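Local coordinates for protein glucose 1-dehydrogenase (Haloferax mediterranei, PDB 2B5W) that oxidises D-glucose and related aldose sugars with NADP(+) or NAD(+) as electron acceptor, using a catalytic zinc ion, at residues Thr75-Glu78 with Glu79-Val83; Asp216-Glu220 with Leu221-Tyr225. The protein carries 1 engineered substitution. All blocks are in the same frame, centred on the assembly; numbering follows the deposited sequence.

Contact 1. Residues Thr75-Glu78 with Glu79-Val83; sequences TELE and EGDIV
A type II beta turn from E78 to D81 leads into strand 82-85 of the GroES-like domain. It is closed by D81 N, which donates to E78 O at 3.0 Å. G80 takes the third position with positive phi (90°), a conformation that suits a residue without a CB.

D81 also reaches back with its carboxylate. E78 N donates to D81 OD2 at 2.9 Å, with an N-H...O angle of 161°. The N-H comes from above the carboxylate plane, not from within it. The torsion explains the reach: CG of D81 lies beside its own backbone N (chi1 -74°), which brings the carboxylate back to E78. E78 is thus gripped twice by D81, through its N and its O.

L77 is buried, and its side chain also packs on A28, L135 and R137 of neighbouring strands. L77 CD2 lies 4.0 Å from D81 OD2. Before the turn, T75 makes an ST turn, with L77 N donating to T75 OG1 at 3.3 Å.

The carboxylates of E78 and D81 carry like charges, probably a mildly unfavourable pairing. E78 OE1 stands 4.3 Å from D81 OD1.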
loop_
_atom_site.group_PDB
_atom_site.type_symbol
_atom_site.label_atom_id
_atom_site.label_comp_id
_atom_site.label_asym_id
_atom_site.label_seq_id
_atom_site.Cartn_x
_atom_site.Cartn_y
_atom_site.Cartn_z
ATOM N N THR A 75 -4.265 -38.088 -12.372
ATOM C CA THR A 75 -3.682 -37.224 -11.365
ATOM C C THR A 75 -3.097 -38.036 -10.213
ATOM O O THR A 75 -3.326 -39.240 -10.111
ATOM C CB THR A 75 -4.736 -36.250 -10.787
ATOM O OG1 THR A 75 -5.663 -36.952 -9.951
ATOM C CG2 THR A 75 -5.573 -35.607 -11.922
ATOM N N GLU A 76 -2.403 -37.341 -9.320
ATOM C CA GLU A 76 -1.880 -37.942 -8.087
ATOM C C GLU A 76 -2.837 -37.857 -6.911
ATOM O O GLU A 76 -2.508 -38.266 -5.804
ATOM C CB GLU A 76 -0.579 -37.277 -7.705
ATOM C CG GLU A 76 0.538 -37.608 -8.679
ATOM C CD GLU A 76 1.817 -36.917 -8.308
ATOM O OE1 GLU A 76 1.922 -35.705 -8.576
ATOM O OE2 GLU A 76 2.702 -37.584 -7.736
ATOM N N LEU A 77 -4.026 -37.322 -7.139
ATOM C CA LEU A 77 -5.077 -37.394 -6.127
ATOM C C LEU A 77 -5.583 -38.811 -5.996
ATOM O O LEU A 77 -5.311 -39.679 -6.845
ATOM C CB LEU A 77 -6.226 -36.450 -6.520
ATOM C CG LEU A 77 -5.878 -34.987 -6.561
ATOM C CD1 LEU A 77 -7.035 -34.184 -7.161
ATOM C CD2 LEU A 77 -5.565 -34.476 -5.164
ATOM N N GLU A 78 -6.304 -39.059 -4.914
ATOM C CA GLU A 78 -6.886 -40.351 -4.607
ATOM C C GLU A 78 -8.400 -40.287 -4.471
ATOM O O GLU A 78 -8.964 -39.302 -3.998
ATOM C CB GLU A 78 -6.299 -40.877 -3.293
ATOM C CG GLU A 78 -4.800 -41.035 -3.347
ATOM C CD GLU A 78 -4.224 -41.648 -2.082
ATOM O OE1 GLU A 78 -3.961 -40.917 -1.104
ATOM O OE2 GLU A 78 -4.041 -42.872 -2.067
ATOM N N GLU A 79 -9.041 -41.369 -4.886
ATOM C CA GLU A 79 -10.470 -41.604 -4.691
ATOM C C GLU A 79 -10.830 -41.471 -3.207
ATOM O O GLU A 79 -10.168 -42.027 -2.342
ATOM C CB GLU A 79 -10.822 -42.994 -5.205
ATOM C CG GLU A 79 -12.307 -43.256 -5.330
ATOM C CD GLU A 79 -12.622 -44.426 -6.253
ATOM O OE1 GLU A 79 -11.824 -44.716 -7.174
ATOM O OE2 GLU A 79 -13.683 -45.055 -6.064
ATOM N N GLY A 80 -11.857 -40.674 -2.932
ATOM C CA GLY A 80 -12.262 -40.351 -1.586
ATOM C C GLY A 80 -11.616 -39.116 -0.960
ATOM O O GLY A 80 -12.060 -38.720 0.140
ATOM N N ASP A 81 -10.604 -38.502 -1.588
ATOM C CA ASP A 81 -9.978 -37.279 -1.081
ATOM C C ASP A 81 -11.016 -36.150 -1.020
ATOM O O ASP A 81 -11.859 -36.023 -1.920
ATOM C CB ASP A 81 -8.876 -36.769 -1.968
ATOM C CG ASP A 81 -7.619 -37.582 -1.873
ATOM O OD1 ASP A 81 -7.581 -38.508 -1.025
ATOM O OD2 ASP A 81 -6.646 -37.329 -2.624
ATOM N N ILE A 82 -10.954 -35.365 0.039
ATOM C CA ILE A 82 -11.806 -34.172 0.172
ATOM C C ILE A 82 -11.011 -33.001 -0.367
ATOM O O ILE A 82 -9.879 -32.704 0.087
ATOM C CB ILE A 82 -12.222 -33.911 1.654
ATOM C CG1 ILE A 82 -12.882 -35.127 2.294
ATOM C CG2 ILE A 82 -13.170 -32.734 1.746
ATOM C CD1 ILE A 82 -13.984 -35.731 1.466
ATOM N N VAL A 83 -11.599 -32.303 -1.341
ATOM C CA VAL A 83 -10.939 -31.216 -2.027
ATOM C C VAL A 83 -11.786 -29.954 -2.149
ATOM O O VAL A 83 -13.017 -30.031 -2.209
ATOM C CB VAL A 83 -10.502 -31.661 -3.455
ATOM C CG1 VAL A 83 -9.419 -32.734 -3.386
ATOM C CG2 VAL A 83 -11.683 -32.184 -4.275
#

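Contact 2. Residues Asp216-Glu220 with Leu221-Tyr225; sequences DIIEE and LDATY
Backbone bonds tie L221, D222 and A223 to the last turn of helix 213-220. L221 N donates to I217 O at 3.0 Å, the final i to i+4 bond of the helix. A second bond from L221 N, to I218 O, is weak. A223 N donates to I218 O at 3.1 Å. D222 N donates to E219 O at 2.9 Å, standing well above that carbonyl plane. The bonds from A223 N and D222 N, with positive phi at D222 (64°), make a Schellman motif. This end lies in a beta-alpha-beta unit of the Rossmann-type domain, where helix 213-220 links strands 201-206 and 224-227.

Among the apolar side chains, I217 and L221 lie side by side and point the same way, with I217 CG2 3.9 Å from L221 CD1. I218 CG2 is anti to its own backbone N and reaches under the returning chain. I218 CG2 lies 3.9 Å from A223 CB and 3.8 Å from Y225 N. I218 CD1 approaches Y225 CD1 obliquely at 4.1 Å. L186 and L189 of helix 183-194 also pack on I218.

The polar ends of E219 and Y225 have partners outside the segments. E219 OE2 forms a salt bridge with R210, and Y225 OH is hydrogen-bonded to R208 O.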
loop_
_atom_site.group_PDB
_atom_site.type_symbol
_atom_site.label_atom_id
_atom_site.label_comp_id
_atom_site.label_asym_id
_atom_site.label_seq_id
_atom_site.Cartn_x
_atom_site.Cartn_y
_atom_site.Cartn_z
ATOM N N ASP A 216 -24.513 -9.723 17.471
ATOM C CA ASP A 216 -24.292 -10.685 18.480
ATOM C C ASP A 216 -22.952 -11.414 18.249
ATOM O O ASP A 216 -22.216 -11.647 19.169
ATOM C CB ASP A 216 -25.412 -11.711 18.501
ATOM C CG ASP A 216 -26.741 -11.176 19.012
ATOM O OD1 ASP A 216 -26.759 -10.092 19.620
ATOM O OD2 ASP A 216 -27.793 -11.849 18.806
ATOM N N ILE A 217 -22.649 -11.756 16.978
ATOM C CA ILE A 217 -21.375 -12.431 16.693
ATOM C C ILE A 217 -20.206 -11.514 17.001
ATOM O O ILE A 217 -19.231 -11.893 17.637
ATOM C CB ILE A 217 -21.338 -12.894 15.215
ATOM C CG1 ILE A 217 -22.121 -14.185 15.061
ATOM C CG2 ILE A 217 -19.872 -13.125 14.774
ATOM C CD1 ILE A 217 -22.365 -14.586 13.621
ATOM N N ILE A 218 -20.293 -10.274 16.568
ATOM C CA ILE A 218 -19.246 -9.302 16.853
ATOM C C ILE A 218 -18.970 -9.214 18.348
ATOM O O ILE A 218 -17.858 -9.288 18.777
ATOM C CB ILE A 218 -19.655 -7.924 16.319
ATOM C CG1 ILE A 218 -19.645 -7.907 14.799
ATOM C CG2 ILE A 218 -18.720 -6.826 16.848
ATOM C CD1 ILE A 218 -20.455 -6.792 14.175
ATOM N N GLU A 219 -20.021 -9.069 19.145
ATOM C CA GLU A 219 -19.852 -8.904 20.583
ATOM C C GLU A 219 -19.384 -10.176 21.296
ATOM O O GLU A 219 -18.637 -10.112 22.265
ATOM C CB GLU A 219 -21.147 -8.310 21.175
ATOM C CG GLU A 219 -21.321 -6.887 20.676
ATOM C CD GLU A 219 -22.477 -6.115 21.329
ATOM O OE1 GLU A 219 -23.480 -6.752 21.680
ATOM O OE2 GLU A 219 -22.390 -4.870 21.432
ATOM N N GLU A 220 -19.839 -11.327 20.817
ATOM C CA GLU A 220 -19.453 -12.616 21.376
ATOM C C GLU A 220 -17.978 -12.921 21.112
ATOM O O GLU A 220 -17.307 -13.545 21.934
ATOM C CB GLU A 220 -20.387 -13.714 20.903
ATOM C CG GLU A 220 -20.235 -15.019 21.659
ATOM C CD GLU A 220 -20.788 -14.949 23.076
ATOM O OE1 GLU A 220 -21.653 -14.090 23.357
ATOM O OE2 GLU A 220 -20.334 -15.759 23.904
ATOM N N LEU A 221 -17.442 -12.355 20.031
ATOM C CA LEU A 221 -15.992 -12.381 19.782
ATOM C C LEU A 221 -15.190 -11.395 20.631
ATOM O O LEU A 221 -13.973 -11.265 20.457
ATOM C CB LEU A 221 -15.704 -12.090 18.304
ATOM C CG LEU A 221 -16.078 -13.221 17.341
ATOM C CD1 LEU A 221 -16.107 -12.725 15.887
ATOM C CD2 LEU A 221 -15.074 -14.343 17.494
ATOM N N ASP A 222 -15.856 -10.711 21.553
ATOM C CA ASP A 222 -15.246 -9.633 22.367
ATOM C C ASP A 222 -14.798 -8.421 21.541
ATOM O O ASP A 222 -13.961 -7.638 21.985
ATOM C CB ASP A 222 -14.060 -10.146 23.172
ATOM C CG ASP A 222 -13.756 -9.305 24.375
ATOM O OD1 ASP A 222 -14.711 -8.832 25.026
ATOM O OD2 ASP A 222 -12.590 -9.061 24.737
ATOM N N ALA A 223 -15.398 -8.230 20.374
ATOM C CA ALA A 223 -15.137 -7.041 19.574
ATOM C C ALA A 223 -16.203 -5.982 19.819
ATOM O O ALA A 223 -17.298 -6.266 20.312
ATOM C CB ALA A 223 -15.048 -7.414 18.068
ATOM N N THR A 224 -15.869 -4.746 19.481
ATOM C CA THR A 224 -16.793 -3.639 19.607
ATOM C C THR A 224 -17.528 -3.394 18.309
ATOM O O THR A 224 -16.913 -3.206 17.231
ATOM C CB THR A 224 -16.027 -2.371 20.001
ATOM O OG1 THR A 224 -15.471 -2.494 21.319
ATOM C CG2 THR A 224 -16.969 -1.155 20.014
ATOM N N TYR A 225 -18.853 -3.331 18.397
ATOM C CA TYR A 225 -19.721 -3.011 17.282
ATOM C C TYR A 225 -19.794 -1.508 17.065
ATOM O O TYR A 225 -20.120 -0.746 17.986
ATOM C CB TYR A 225 -21.140 -3.618 17.462
ATOM C CG TYR A 225 -22.178 -3.080 16.500
ATOM C CD1 TYR A 225 -22.003 -3.159 15.121
ATOM C CD2 TYR A 225 -23.358 -2.463 16.950
ATOM C CE1 TYR A 225 -22.944 -2.656 14.237
ATOM C CE2 TYR A 225 -24.278 -1.968 16.081
ATOM C CZ TYR A 225 -24.088 -2.056 14.707
ATOM O OH TYR A 225 -25.013 -1.571 13.826
#

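Contact 1 belongs to the GroES-like domain and contact 2 to the Rossmann-type coenzyme domain. Their centres are 39 Å apart, and their nearest atoms are about 24 Å apart. Contact 1 is a surface turn between strands 64-71 and 82-85, away from the zinc, substrate and coenzyme sites. Contact 2 lies close to the coenzyme. Between nearest atoms, the side chain of Y225 is about 7 Å from a bound NADP and about 4 Å from the side chain of R208, which binds NADP(+). The side chain of I218 is about 4 Å, again between nearest atoms, from that of N181, another NADP(+)-binding residue. Both contacts are local and run into a strand of their sheet.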